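Local coordinates for protein farnesyl pyrophosphate synthase (Pseudomonas aeruginosa, PDB 3ZOU) that catalyses the condensation of geranyl diphosphate with isopentenyl diphosphate to form farnesyl diphosphate, the C15 precursor of longer isoprenoids, at residues A[11-16]-A[51-56]; A[22-27]-A[31-36]; A[82-87]-A[93-98]; A[173-178]-A[260-265]. All coordinates share one frame; numbering follows the deposited sequence.

Contact 1. Residues A[11-16]-A[51-56]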
loop_
_atom_site.group_PDB
_atom_site.type_symbol
_atom_site.label_atom_id
_atom_site.label_comp_id
_atom_site.label_asym_id
_atom_site.label_seq_id
_atom_site.Cartn_x
_atom_site.Cartn_y
_atom_site.Cartn_z
ATOM N N GLN A 11 17.880 -14.198 -7.323
ATOM C CA GLN A 11 18.346 -12.876 -6.866
ATOM C C GLN A 11 18.684 -12.012 -8.088
ATOM O O GLN A 11 18.225 -10.881 -8.215
ATOM C CB GLN A 11 19.572 -13.030 -5.935
ATOM C CG GLN A 11 20.097 -11.753 -5.342
ATOM C CD GLN A 11 21.329 -12.097 -4.515
ATOM O OE1 GLN A 11 22.286 -12.624 -5.066
ATOM N NE2 GLN A 11 21.294 -11.880 -3.227
ATOM N N ALA A 12 19.465 -12.551 -9.019
ATOM C CA ALA A 12 19.846 -11.749 -10.171
ATOM C C ALA A 12 18.636 -11.311 -10.974
ATOM O O ALA A 12 18.588 -10.186 -11.460
ATOM C CB ALA A 12 20.834 -12.517 -11.044
ATOM N N ARG A 13 17.693 -12.209 -11.181
ATOM C CA ARG A 13 16.523 -11.953 -11.999
ATOM C C ARG A 13 15.647 -10.871 -11.371
ATOM O O ARG A 13 15.270 -9.886 -12.006
ATOM C CB ARG A 13 15.753 -13.220 -12.154
ATOM C CG ARG A 13 14.682 -13.081 -13.207
ATOM C CD ARG A 13 13.898 -14.302 -13.627
ATOM N NE ARG A 13 13.037 -13.782 -14.682
ATOM C CZ ARG A 13 13.286 -13.708 -15.996
ATOM N NH1 ARG A 13 14.383 -14.236 -16.537
ATOM N NH2 ARG A 13 12.390 -13.116 -16.795
ATOM N N VAL A 14 15.331 -11.060 -10.109
ATOM C CA VAL A 14 14.486 -10.067 -9.438
ATOM C C VAL A 14 15.197 -8.756 -9.249
ATOM O O VAL A 14 14.558 -7.685 -9.360
ATOM C CB VAL A 14 13.870 -10.592 -8.121
ATOM C CG1 VAL A 14 14.839 -10.578 -6.983
ATOM C CG2 VAL A 14 12.602 -9.782 -7.822
ATOM N N ASP A 15 16.487 -8.758 -9.011
ATOM C CA ASP A 15 17.230 -7.540 -8.871
ATOM C C ASP A 15 17.168 -6.729 -10.158
ATOM O O ASP A 15 16.986 -5.519 -10.134
ATOM C CB ASP A 15 18.682 -7.750 -8.454
ATOM C CG ASP A 15 18.854 -8.058 -6.990
ATOM O OD1 ASP A 15 17.836 -7.973 -6.255
ATOM O OD2 ASP A 15 19.960 -8.492 -6.672
ATOM N N ALA A 16 17.300 -7.376 -11.292
ATOM C CA ALA A 16 17.165 -6.633 -12.563
ATOM C C ALA A 16 15.817 -6.019 -12.750
ATOM O O ALA A 16 15.732 -4.813 -13.095
ATOM C CB ALA A 16 17.563 -7.536 -13.746
ATOM N N LEU A 51 10.908 -17.923 -3.385
ATOM C CA LEU A 51 9.715 -18.664 -3.107
ATOM C C LEU A 51 8.703 -18.530 -4.236
ATOM O O LEU A 51 8.008 -19.488 -4.578
ATOM C CB LEU A 51 9.111 -18.251 -1.754
ATOM C CG LEU A 51 9.857 -18.792 -0.521
ATOM C CD1 LEU A 51 9.464 -18.074 0.759
ATOM C CD2 LEU A 51 9.672 -20.298 -0.385
ATOM N N ALA A 52 8.474 -17.290 -4.699
ATOM C CA ALA A 52 7.512 -17.063 -5.816
ATOM C C ALA A 52 7.962 -17.832 -7.063
ATOM O O ALA A 52 7.153 -18.502 -7.660
ATOM C CB ALA A 52 7.373 -15.575 -6.093
ATOM N N TYR A 53 9.205 -17.701 -7.435
ATOM C CA TYR A 53 9.693 -18.432 -8.639
ATOM C C TYR A 53 9.551 -19.926 -8.396
ATOM O O TYR A 53 9.101 -20.658 -9.281
ATOM C CB TYR A 53 11.162 -18.102 -8.906
ATOM C CG TYR A 53 11.337 -16.699 -9.436
ATOM C CD1 TYR A 53 10.670 -16.249 -10.567
ATOM C CD2 TYR A 53 12.230 -15.813 -8.848
ATOM C CE1 TYR A 53 10.867 -14.987 -11.071
ATOM C CE2 TYR A 53 12.385 -14.511 -9.316
ATOM C CZ TYR A 53 11.737 -14.122 -10.470
ATOM O OH TYR A 53 11.879 -12.812 -10.973
ATOM N N ALA A 54 9.929 -20.391 -7.209
ATOM C CA ALA A 54 9.997 -21.843 -6.973
ATOM C C ALA A 54 8.586 -22.385 -6.936
ATOM O O ALA A 54 8.341 -23.522 -7.374
ATOM C CB ALA A 54 10.784 -22.188 -5.727
ATOM N N ALA A 55 7.614 -21.672 -6.327
ATOM C CA ALA A 55 6.258 -22.149 -6.331
ATOM C C ALA A 55 5.677 -22.197 -7.768
ATOM O O ALA A 55 4.895 -23.113 -8.085
ATOM C CB ALA A 55 5.381 -21.256 -5.408
ATOM N N CYS A 56 5.979 -21.193 -8.561
ATOM C CA CYS A 56 5.525 -21.136 -9.926
ATOM C C CYS A 56 6.097 -22.394 -10.651
ATOM O O CYS A 56 5.295 -23.129 -11.268
ATOM C CB CYS A 56 6.009 -19.874 -10.556
ATOM S SG CYS A 56 5.513 -19.651 -12.272
#
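Tyr53 spans the gap between helices 3-19 and 47-58, and its phenol end meets Arg13 and Val14 on the other helix. The aliphatic stem of Arg13 makes the closest van der Waals contacts. CG of Arg13 comes within 3.6 Å of the Tyr53 OH, while its CD lies 3.8 Å from the Tyr53 CZ. The chain of Arg13 is extended from CG to NE, with CG anti to the backbone N (chi1 -169°), which carries it past the phenol end. Val14 supplies the apolar pair at the ring edge, near its plane, with its CB 4.4 Å from CE2 of Tyr53; the backbones stay well apart, the closest pair of CA atoms, Val14 and Tyr53, being 9.7 Å apart.

The polar part is indirect. The guanidinium of Arg13 stands almost perpendicular to the tyrosine ring, their planes 89° apart, and the two groups share a third partner: OD1 of Asp67 takes a salt bridge from Arg13 NE and a hydrogen bond from the Tyr53 OH. Tyr53 and Arg13 are therefore tied through one carboxylate oxygen rather than to each other, and the buried hydroxyl has its polar partner while CG and CD of Arg13 pack beside it.

Contact 2. Residues A[22-27]-A[31-36]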
loop_
_atom_site.group_PDB
_atom_site.type_symbol
_atom_site.label_atom_id
_atom_site.label_comp_id
_atom_site.label_asym_id
_atom_site.label_seq_id
_atom_site.Cartn_x
_atom_site.Cartn_y
_atom_site.Cartn_z
ATOM N N PHE A 22 13.033 1.988 -10.320
ATOM C CA PHE A 22 13.443 3.148 -9.477
ATOM C C PHE A 22 13.893 4.343 -10.269
ATOM O O PHE A 22 14.759 5.115 -9.822
ATOM C CB PHE A 22 14.451 2.733 -8.377
ATOM C CG PHE A 22 13.970 1.588 -7.568
ATOM C CD1 PHE A 22 12.756 1.686 -6.907
ATOM C CD2 PHE A 22 14.671 0.398 -7.451
ATOM C CE1 PHE A 22 12.268 0.620 -6.154
ATOM C CE2 PHE A 22 14.192 -0.652 -6.717
ATOM C CZ PHE A 22 12.954 -0.548 -6.082
ATOM N N VAL A 23 13.245 4.586 -11.414
ATOM C CA VAL A 23 13.621 5.736 -12.242
ATOM C C VAL A 23 12.572 6.803 -11.997
ATOM O O VAL A 23 11.401 6.617 -12.248
ATOM C CB VAL A 23 13.725 5.364 -13.748
ATOM C CG1 VAL A 23 14.100 6.601 -14.537
ATOM C CG2 VAL A 23 14.741 4.249 -13.986
ATOM N N ALA A 24 13.013 7.935 -11.460
ATOM C CA ALA A 24 12.138 9.031 -11.160
ATOM C C ALA A 24 11.542 9.579 -12.428
ATOM O O ALA A 24 12.288 9.745 -13.408
ATOM C CB ALA A 24 12.897 10.154 -10.449
ATOM N N PRO A 25 10.241 9.838 -12.426
ATOM C CA PRO A 25 9.642 10.381 -13.670
ATOM C C PRO A 25 9.978 11.835 -13.948
ATOM O O PRO A 25 9.726 12.317 -15.072
ATOM C CB PRO A 25 8.141 10.215 -13.465
ATOM C CG PRO A 25 7.926 9.930 -12.035
ATOM C CD PRO A 25 9.216 9.511 -11.402
ATOM N N ARG A 26 10.495 12.528 -12.964
ATOM C CA ARG A 26 10.962 13.906 -13.139
ATOM C C ARG A 26 12.004 14.256 -12.120
ATOM O O ARG A 26 12.104 13.661 -11.046
ATOM C CB ARG A 26 9.799 14.884 -13.102
ATOM C CG ARG A 26 8.987 14.840 -11.842
ATOM C CD ARG A 26 7.645 15.569 -12.087
ATOM N NE ARG A 26 7.951 16.970 -12.319
ATOM C CZ ARG A 26 7.232 17.845 -13.032
ATOM N NH1 ARG A 26 6.100 17.496 -13.598
ATOM N NH2 ARG A 26 7.700 19.086 -13.167
ATOM N N GLU A 27 12.754 15.309 -12.401
ATOM C CA GLU A 27 13.886 15.657 -11.598
ATOM C C GLU A 27 13.592 15.963 -10.110
ATOM O O GLU A 27 14.401 15.603 -9.267
ATOM C CB GLU A 27 14.577 16.858 -12.214
ATOM C CG GLU A 27 15.952 17.147 -11.668
ATOM C CD GLU A 27 16.654 18.234 -12.480
ATOM O OE1 GLU A 27 15.971 18.864 -13.328
ATOM O OE2 GLU A 27 17.876 18.439 -12.269
ATOM N N ARG A 31 15.531 12.392 -5.524
ATOM C CA ARG A 31 16.066 11.936 -4.215
ATOM C C ARG A 31 15.146 10.875 -3.606
ATOM O O ARG A 31 15.638 9.892 -3.033
ATOM C CB ARG A 31 16.205 13.120 -3.257
ATOM C CG ARG A 31 16.944 12.801 -1.968
ATOM C CD ARG A 31 17.220 14.069 -1.157
ATOM N NE ARG A 31 17.976 13.879 0.070
ATOM C CZ ARG A 31 17.441 13.631 1.235
ATOM N NH1 ARG A 31 16.129 13.370 1.343
ATOM N NH2 ARG A 31 18.219 13.520 2.296
ATOM N N LEU A 32 13.836 11.053 -3.750
ATOM C CA LEU A 32 12.906 10.036 -3.258
ATOM C C LEU A 32 13.129 8.686 -3.886
ATOM O O LEU A 32 13.197 7.677 -3.190
ATOM C CB LEU A 32 11.462 10.539 -3.533
ATOM C CG LEU A 32 10.371 9.506 -3.179
ATOM C CD1 LEU A 32 10.326 9.254 -1.691
ATOM C CD2 LEU A 32 9.022 9.986 -3.705
ATOM N N TYR A 33 13.316 8.705 -5.210
ATOM C CA TYR A 33 13.570 7.456 -5.941
ATOM C C TYR A 33 14.932 6.893 -5.539
ATOM O O TYR A 33 15.087 5.673 -5.476
ATOM C CB TYR A 33 13.404 7.623 -7.438
ATOM C CG TYR A 33 11.963 7.532 -7.836
ATOM C CD1 TYR A 33 11.061 8.582 -7.597
ATOM C CD2 TYR A 33 11.460 6.375 -8.395
ATOM C CE1 TYR A 33 9.717 8.459 -7.910
ATOM C CE2 TYR A 33 10.084 6.224 -8.679
ATOM C CZ TYR A 33 9.237 7.293 -8.463
ATOM O OH TYR A 33 7.892 7.152 -8.802
ATOM N N GLU A 34 15.921 7.745 -5.296
ATOM C CA GLU A 34 17.169 7.235 -4.753
ATOM C C GLU A 34 17.024 6.562 -3.404
ATOM O O GLU A 34 17.650 5.513 -3.142
ATOM C CB GLU A 34 18.243 8.328 -4.676
ATOM C CG GLU A 34 19.589 7.752 -4.237
ATOM C CD GLU A 34 19.992 6.334 -4.827
ATOM O OE1 GLU A 34 20.081 6.276 -6.091
ATOM O OE2 GLU A 34 20.184 5.260 -4.082
ATOM N N ALA A 35 16.205 7.147 -2.540
ATOM C CA ALA A 35 15.948 6.512 -1.212
ATOM C C ALA A 35 15.198 5.186 -1.371
ATOM O O ALA A 35 15.449 4.234 -0.611
ATOM C CB ALA A 35 15.200 7.393 -0.227
ATOM N N MET A 36 14.270 5.142 -2.323
ATOM C CA MET A 36 13.608 3.858 -2.630
ATOM C C MET A 36 14.592 2.829 -3.091
ATOM O O MET A 36 14.603 1.690 -2.637
ATOM C CB MET A 36 12.580 4.053 -3.754
ATOM C CG MET A 36 11.414 4.916 -3.318
ATOM S SD MET A 36 10.369 5.510 -4.656
ATOM C CE MET A 36 9.534 3.995 -5.046
#
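Tyr33 packs its ring against residues 22-27, and that ring takes most of what the loop offers to helix 30-40. From the backbone outward, CB of Tyr33 meets the carbonyl O of Phe22 at 3.7 Å and also approaches the methyl of Ala24. CG leaves anti to the carbonyl carbon (chi1 -82°), directing the ring at the loop. On one flank CD1 touches CB of Ala24 at 3.7 Å; on the other, CD2 lies 3.7 Å from the carbonyl C of Phe22, and CE2 further out approaches the O of Val23. CA of Ala24 stands over the face between these flanks in a CH-pi contact, 3.8 Å from the Tyr33 ring centroid and 16° off the normal. Toward the tip, CE1 and CZ meet CD of Pro25, which also approaches the hydroxyl.

SD of Met36 covers the opposite face, 3.9 Å above the plane of the Tyr33 ring. Beside this sandwich, CD1 of Phe22 packs on CB of Met36 at 3.9 Å. Ser151 of the second subunit also packs on Tyr33 and Met36. The contact rests on dispersion and on the CH-pi attraction of Ala24 for the ring face, with no polar bond between the two segments.

Contact 3. Residues A[82-87]-A[93-98]. With MG (magnesium ion), chain D; MG (magnesium ion), chain C; GPP (geranyl diphosphate), chain E.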
loop_
_atom_site.group_PDB
_atom_site.type_symbol
_atom_site.label_atom_id
_atom_site.label_comp_id
_atom_site.label_asym_id
_atom_site.label_seq_id
_atom_site.Cartn_x
_atom_site.Cartn_y
_atom_site.Cartn_z
ATOM N N VAL A 82 12.303 -0.845 6.285
ATOM C CA VAL A 82 12.556 0.588 6.456
ATOM C C VAL A 82 11.768 1.078 7.647
ATOM O O VAL A 82 12.335 1.777 8.489
ATOM C CB VAL A 82 12.254 1.363 5.157
ATOM C CG1 VAL A 82 12.351 2.855 5.413
ATOM C CG2 VAL A 82 13.226 0.974 4.049
ATOM N N HIS A 83 10.468 0.770 7.703
ATOM C CA HIS A 83 9.667 1.256 8.836
ATOM C C HIS A 83 10.129 0.619 10.142
ATOM O O HIS A 83 10.126 1.290 11.147
ATOM C CB HIS A 83 8.175 1.108 8.583
ATOM C CG HIS A 83 7.619 2.127 7.629
ATOM N ND1 HIS A 83 6.276 2.221 7.333
ATOM C CD2 HIS A 83 8.217 3.118 6.930
ATOM C CE1 HIS A 83 6.073 3.196 6.481
ATOM N NE2 HIS A 83 7.238 3.762 6.210
ATOM N N ASP A 84 10.448 -0.671 10.128
ATOM C CA ASP A 84 10.910 -1.394 11.331
ATOM C C ASP A 84 12.193 -0.713 11.886
ATOM O O ASP A 84 12.387 -0.697 13.097
ATOM C CB ASP A 84 11.208 -2.830 10.994
ATOM C CG ASP A 84 11.676 -3.653 12.178
ATOM O OD1 ASP A 84 10.856 -3.953 13.106
ATOM O OD2 ASP A 84 12.867 -3.988 12.227
ATOM N N ASP A 85 13.031 -0.170 11.043
ATOM C CA ASP A 85 14.300 0.377 11.475
ATOM C C ASP A 85 14.130 1.764 12.123
ATOM O O ASP A 85 15.036 2.272 12.762
ATOM C CB ASP A 85 15.240 0.518 10.290
ATOM C CG ASP A 85 15.836 -0.792 9.800
ATOM O OD1 ASP A 85 15.971 -1.744 10.577
ATOM O OD2 ASP A 85 16.232 -0.802 8.636
ATOM N N LEU A 86 12.983 2.408 11.889
ATOM C CA LEU A 86 12.796 3.789 12.363
ATOM C C LEU A 86 12.953 3.955 13.869
ATOM O O LEU A 86 12.703 3.054 14.608
ATOM C CB LEU A 86 11.400 4.296 11.989
ATOM C CG LEU A 86 11.085 4.429 10.510
ATOM C CD1 LEU A 86 9.611 4.720 10.325
ATOM C CD2 LEU A 86 11.923 5.530 9.880
ATOM N N PRO A 87 13.354 5.191 14.297
ATOM C CA PRO A 87 13.493 5.413 15.709
ATOM C C PRO A 87 12.312 5.015 16.562
ATOM O O PRO A 87 12.514 4.570 17.694
ATOM C CB PRO A 87 13.720 6.911 15.756
ATOM C CG PRO A 87 14.462 7.210 14.544
ATOM C CD PRO A 87 13.801 6.336 13.506
ATOM N N ASP A 93 20.508 1.965 13.523
ATOM C CA ASP A 93 21.416 2.732 12.674
ATOM C C ASP A 93 21.912 1.958 11.467
ATOM O O ASP A 93 22.359 2.518 10.473
ATOM C CB ASP A 93 22.609 3.157 13.515
ATOM C CG ASP A 93 22.253 4.160 14.604
ATOM O OD1 ASP A 93 21.195 4.800 14.607
ATOM O OD2 ASP A 93 23.167 4.376 15.489
ATOM N N LEU A 94 21.911 0.630 11.612
ATOM C CA LEU A 94 22.448 -0.271 10.617
ATOM C C LEU A 94 21.488 -1.406 10.248
ATOM O O LEU A 94 20.660 -1.822 11.056
ATOM C CB LEU A 94 23.710 -0.940 11.157
ATOM C CG LEU A 94 24.826 0.030 11.558
ATOM C CD1 LEU A 94 25.842 -0.786 12.373
ATOM C CD2 LEU A 94 25.445 0.624 10.299
ATOM N N ARG A 95 21.627 -1.841 9.031
ATOM C CA ARG A 95 20.988 -3.066 8.583
ATOM C C ARG A 95 22.019 -3.829 7.761
ATOM O O ARG A 95 22.537 -3.325 6.750
ATOM C CB ARG A 95 19.729 -2.753 7.767
ATOM C CG ARG A 95 19.081 -4.081 7.289
ATOM C CD ARG A 95 17.655 -3.857 6.806
ATOM N NE ARG A 95 16.736 -3.682 7.919
ATOM C CZ ARG A 95 16.237 -4.633 8.719
ATOM N NH1 ARG A 95 16.570 -5.938 8.570
ATOM N NH2 ARG A 95 15.378 -4.308 9.683
ATOM N N ARG A 96 22.336 -5.035 8.226
ATOM C CA ARG A 96 23.420 -5.848 7.611
ATOM C C ARG A 96 24.697 -4.981 7.414
ATOM O O ARG A 96 25.287 -4.880 6.337
ATOM C CB ARG A 96 22.905 -6.531 6.351
ATOM C CG ARG A 96 21.832 -7.577 6.732
ATOM C CD ARG A 96 21.225 -8.372 5.563
ATOM N NE ARG A 96 21.944 -8.115 4.326
ATOM C CZ ARG A 96 21.527 -7.354 3.317
ATOM N NH1 ARG A 96 20.343 -6.742 3.331
ATOM N NH2 ARG A 96 22.311 -7.227 2.266
ATOM N N GLY A 97 25.022 -4.268 8.481
ATOM C CA GLY A 97 26.186 -3.408 8.548
ATOM C C GLY A 97 26.236 -2.151 7.716
ATOM O O GLY A 97 27.235 -1.504 7.740
ATOM N N GLN A 98 25.151 -1.762 7.007
ATOM C CA GLN A 98 25.117 -0.540 6.249
ATOM C C GLN A 98 24.112 0.451 6.867
ATOM O O GLN A 98 23.170 0.012 7.529
ATOM C CB GLN A 98 24.724 -0.819 4.784
ATOM C CG GLN A 98 25.735 -1.693 4.055
ATOM C CD GLN A 98 27.016 -0.958 3.774
ATOM O OE1 GLN A 98 27.004 0.179 3.321
ATOM N NE2 GLN A 98 28.148 -1.619 4.031
HETATM MG MG MG D . 14.179 -4.772 13.646
HETATM MG MG MG C . 11.362 -5.166 14.863
HETATM C C1 GPP E . 11.708 -7.234 11.129
HETATM O O1 GPP E . 11.638 -7.947 12.389
HETATM C C2 GPP E . 10.358 -6.700 10.782
HETATM C C3 GPP E . 9.452 -7.404 10.061
HETATM C C4 GPP E . 9.887 -8.684 9.474
HETATM C C5 GPP E . 8.141 -6.867 9.698
HETATM C C6 GPP E . 8.129 -5.336 9.891
HETATM C C7 GPP E . 6.757 -4.885 9.680
HETATM C C8 GPP E . 6.320 -3.637 9.591
HETATM C C9 GPP E . 7.139 -2.335 9.645
HETATM C C10 GPP E . 4.838 -3.706 9.400
HETATM P PA GPP E . 12.796 -7.730 13.476
HETATM O O1A GPP E . 12.784 -6.249 13.939
HETATM O O2A GPP E . 12.510 -8.751 14.561
HETATM O O3A GPP E . 14.060 -8.226 12.617
HETATM P PB GPP E . 15.377 -7.407 12.163
HETATM O O1B GPP E . 15.098 -5.960 12.544
HETATM O O2B GPP E . 16.535 -7.989 12.948
HETATM O O3B GPP E . 15.368 -7.716 10.667
HETATM O O HOH W 1 18.309 -3.088 10.875
HETATM O O HOH W 2 15.402 -3.168 13.160
HETATM O O HOH W 3 11.665 -6.142 16.733
HETATM O O HOH W 4 9.708 -6.604 14.492
HETATM O O HOH W 5 10.089 -3.870 15.989
HETATM O O HOH W 6 15.457 -5.258 15.185
#
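A side-on salt bridge joins Asp85 of segment 82-87 to Arg95 on the short strand 94-95, beside the diphosphate of bound geranyl diphosphate. Arg95 NE gives the straighter bond, 3.0 Å to Asp85 OD2, on its syn side. NH2 of Arg95 reaches Asp85 OD1 at 2.8 Å from above the carboxylate plane, with a bent N-H angle of 135°. Water 1 donates to that same OD1 and to the Leu94 carbonyl. The bend at chi3 (-76°) turns the guanidinium so that its other edge faces the ligand: NH1 donates to GPP O3B at 3.0 Å, and NH2 adds a weak bond to O1B. Asp85 thus acts from the second shell, holding the arginine that binds phosphate.

Asp84 belongs to the first aspartate-rich motif of prenyltransferases, here in its DDxxxxD form. Its carboxylate bridges two metals, OD2 2.1 Å from the magnesium ion of chain D and OD1 2.2 Å from that of chain C; GPP O1A and Asp90 bind both too. Gln158 donates to Asp84 OD1. Around the contact, His102 of helix 101-104 touches Asp85, strand 98-99 pairs with 94-95 across the type I' turn from Arg95 to Gln98, and helix 107-126 packs against His83 and Leu86.

Contact 4. Residues A[173-178]-A[260-265]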
loop_
_atom_site.group_PDB
_atom_site.type_symbol
_atom_site.label_atom_id
_atom_site.label_comp_id
_atom_site.label_asym_id
_atom_site.label_seq_id
_atom_site.Cartn_x
_atom_site.Cartn_y
_atom_site.Cartn_z
ATOM N N ALA A 173 1.662 -18.210 21.643
ATOM C CA ALA A 173 1.649 -16.802 21.379
ATOM C C ALA A 173 2.866 -16.365 20.534
ATOM O O ALA A 173 2.729 -15.497 19.652
ATOM C CB ALA A 173 1.576 -16.007 22.667
ATOM N N LEU A 174 4.021 -16.972 20.778
ATOM C CA LEU A 174 5.191 -16.686 19.954
ATOM C C LEU A 174 4.874 -17.070 18.519
ATOM O O LEU A 174 5.254 -16.319 17.591
ATOM C CB LEU A 174 6.422 -17.426 20.468
ATOM C CG LEU A 174 7.743 -17.180 19.707
ATOM C CD1 LEU A 174 8.147 -15.700 19.824
ATOM C CD2 LEU A 174 8.858 -18.032 20.258
ATOM N N GLU A 175 4.192 -18.176 18.325
ATOM C CA GLU A 175 3.880 -18.681 16.986
ATOM C C GLU A 175 2.823 -17.828 16.274
ATOM O O GLU A 175 2.945 -17.578 15.052
ATOM C CB GLU A 175 3.549 -20.166 16.975
ATOM C CG GLU A 175 4.835 -20.917 17.295
ATOM C CD GLU A 175 4.705 -22.425 17.222
ATOM O OE1 GLU A 175 3.577 -22.931 17.013
ATOM O OE2 GLU A 175 5.762 -23.072 17.348
ATOM N N VAL A 176 1.831 -17.358 17.052
ATOM C CA VAL A 176 0.835 -16.417 16.474
ATOM C C VAL A 176 1.600 -15.175 15.935
ATOM O O VAL A 176 1.321 -14.696 14.842
ATOM C CB VAL A 176 -0.189 -15.945 17.530
ATOM C CG1 VAL A 176 -1.006 -14.731 17.073
ATOM C CG2 VAL A 176 -1.152 -17.098 17.784
ATOM N N MET A 177 2.552 -14.684 16.711
ATOM C CA MET A 177 3.304 -13.471 16.339
ATOM C C MET A 177 4.055 -13.758 15.048
ATOM O O MET A 177 3.979 -13.016 14.078
ATOM C CB MET A 177 4.255 -13.087 17.431
ATOM C CG MET A 177 4.987 -11.798 17.218
ATOM S SD MET A 177 6.441 -11.882 16.157
ATOM C CE MET A 177 7.618 -12.707 17.233
ATOM N N HIS A 178 4.810 -14.860 15.058
ATOM C CA HIS A 178 5.620 -15.217 13.868
ATOM C C HIS A 178 4.751 -15.431 12.656
ATOM O O HIS A 178 5.098 -14.937 11.550
ATOM C CB HIS A 178 6.495 -16.463 14.095
ATOM C CG HIS A 178 7.692 -16.219 14.941
ATOM N ND1 HIS A 178 8.476 -15.113 14.836
ATOM C CD2 HIS A 178 8.244 -16.980 15.933
ATOM C CE1 HIS A 178 9.468 -15.196 15.716
ATOM N NE2 HIS A 178 9.332 -16.330 16.374
ATOM N N LYS A 260 16.002 -27.859 18.534
ATOM C CA LYS A 260 16.672 -28.452 17.326
ATOM C C LYS A 260 15.786 -29.545 16.698
ATOM O O LYS A 260 15.611 -29.645 15.476
ATOM C CB LYS A 260 18.025 -29.002 17.712
ATOM C CG LYS A 260 19.013 -27.932 18.043
ATOM C CD LYS A 260 20.330 -28.498 18.566
ATOM C CE LYS A 260 21.336 -27.403 18.590
ATOM N NZ LYS A 260 22.722 -27.781 18.986
ATOM N N GLY A 261 15.154 -30.358 17.552
ATOM C CA GLY A 261 14.218 -31.339 17.142
ATOM C C GLY A 261 12.997 -30.855 16.410
ATOM O O GLY A 261 12.458 -31.449 15.444
ATOM N N TYR A 262 12.464 -29.752 16.962
ATOM C CA TYR A 262 11.325 -29.124 16.374
ATOM C C TYR A 262 11.641 -28.533 14.985
ATOM O O TYR A 262 10.825 -28.635 14.126
ATOM C CB TYR A 262 10.849 -28.023 17.313
ATOM C CG TYR A 262 9.548 -27.320 16.919
ATOM C CD1 TYR A 262 8.422 -28.020 16.446
ATOM C CD2 TYR A 262 9.460 -25.935 17.050
ATOM C CE1 TYR A 262 7.234 -27.369 16.136
ATOM C CE2 TYR A 262 8.268 -25.285 16.740
ATOM C CZ TYR A 262 7.188 -25.999 16.271
ATOM O OH TYR A 262 6.011 -25.353 15.917
ATOM N N ALA A 263 12.818 -28.007 14.815
ATOM C CA ALA A 263 13.247 -27.498 13.485
ATOM C C ALA A 263 13.204 -28.608 12.478
ATOM O O ALA A 263 12.659 -28.448 11.397
ATOM C CB ALA A 263 14.607 -26.868 13.548
ATOM N N LEU A 264 13.691 -29.792 12.869
ATOM C CA LEU A 264 13.564 -30.925 11.944
ATOM C C LEU A 264 12.159 -31.349 11.623
ATOM O O LEU A 264 11.811 -31.691 10.502
ATOM C CB LEU A 264 14.357 -32.170 12.442
ATOM C CG LEU A 264 15.842 -31.942 12.668
ATOM C CD1 LEU A 264 16.476 -33.281 13.020
ATOM C CD2 LEU A 264 16.567 -31.343 11.491
ATOM N N GLU A 265 11.298 -31.327 12.644
ATOM C CA GLU A 265 9.898 -31.666 12.461
ATOM C C GLU A 265 9.216 -30.706 11.482
ATOM O O GLU A 265 8.416 -31.138 10.671
ATOM C CB GLU A 265 9.157 -31.647 13.804
ATOM C CG GLU A 265 9.666 -32.724 14.751
ATOM C CD GLU A 265 9.132 -32.646 16.151
ATOM O OE1 GLU A 265 8.599 -31.595 16.588
ATOM O OE2 GLU A 265 9.319 -33.674 16.826
#
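OE2 of Glu175 is gripped by several groups: it accepts the hydroxyl of Tyr262 across the contact at 2.7 Å, the amide NE2 of Gln171 one turn back on its own helix, and, weakly, the hydroxyl of Tyr250. The Tyr262 bond comes in on the syn side of OE2, 29° out of the carboxylate plane. Carboxylate and tyrosine ring are nearly coplanar, their planes 11° apart, and OE2 sits at the edge of the ring, near its plane, 3.4 Å from the Tyr262 CE2. The other oxygen, OE1, stays 3.6 Å from the Tyr262 OH.

Both side chains have to stretch to meet, since the nearest CA atoms, those of Glu175 and Tyr262, are 12.8 Å apart. The glutamate runs extended beyond CG, and the tyrosine comes from the opposite direction, with CG anti to its own N (chi1 -174°). Two sound donors and a weak third probably favour the ionised form and restrain the carboxylate.

The polar bridge joins helices 171-196 and 256-273 on the surface of the fold, with other helices packed along it. Leu217 of helix 202-227 touches both Glu175 and Tyr262, and Val221 of that helix lies on Tyr262. Helix 250-254 brings Tyr250 and Leu254 against the Tyr262 side chain, while Leu174 also packs on Tyr250 and Leu253.

Along the chain, contact 2 falls between the two segments of contact 1; contact 3 follows, and contact 4 comes last. Helices 3-19, 30-40 and 47-58 follow one another: contact 1 joins the first and third, and contact 2 packs the loop before helix 30-40 onto that helix, their centres about 24 Å apart. Contact 3 is about 20 Å from contact 2, centre to centre, and both touch the second subunit. Contact 4 lies across the chain's centre from contacts 1 and 2, about 40 Å from contact 2, centre to centre. None of the four touches another. Contact 3 alone holds bound diphosphate and magnesium; the other three tie together parts of the surrounding, largely helical prenyltransferase fold.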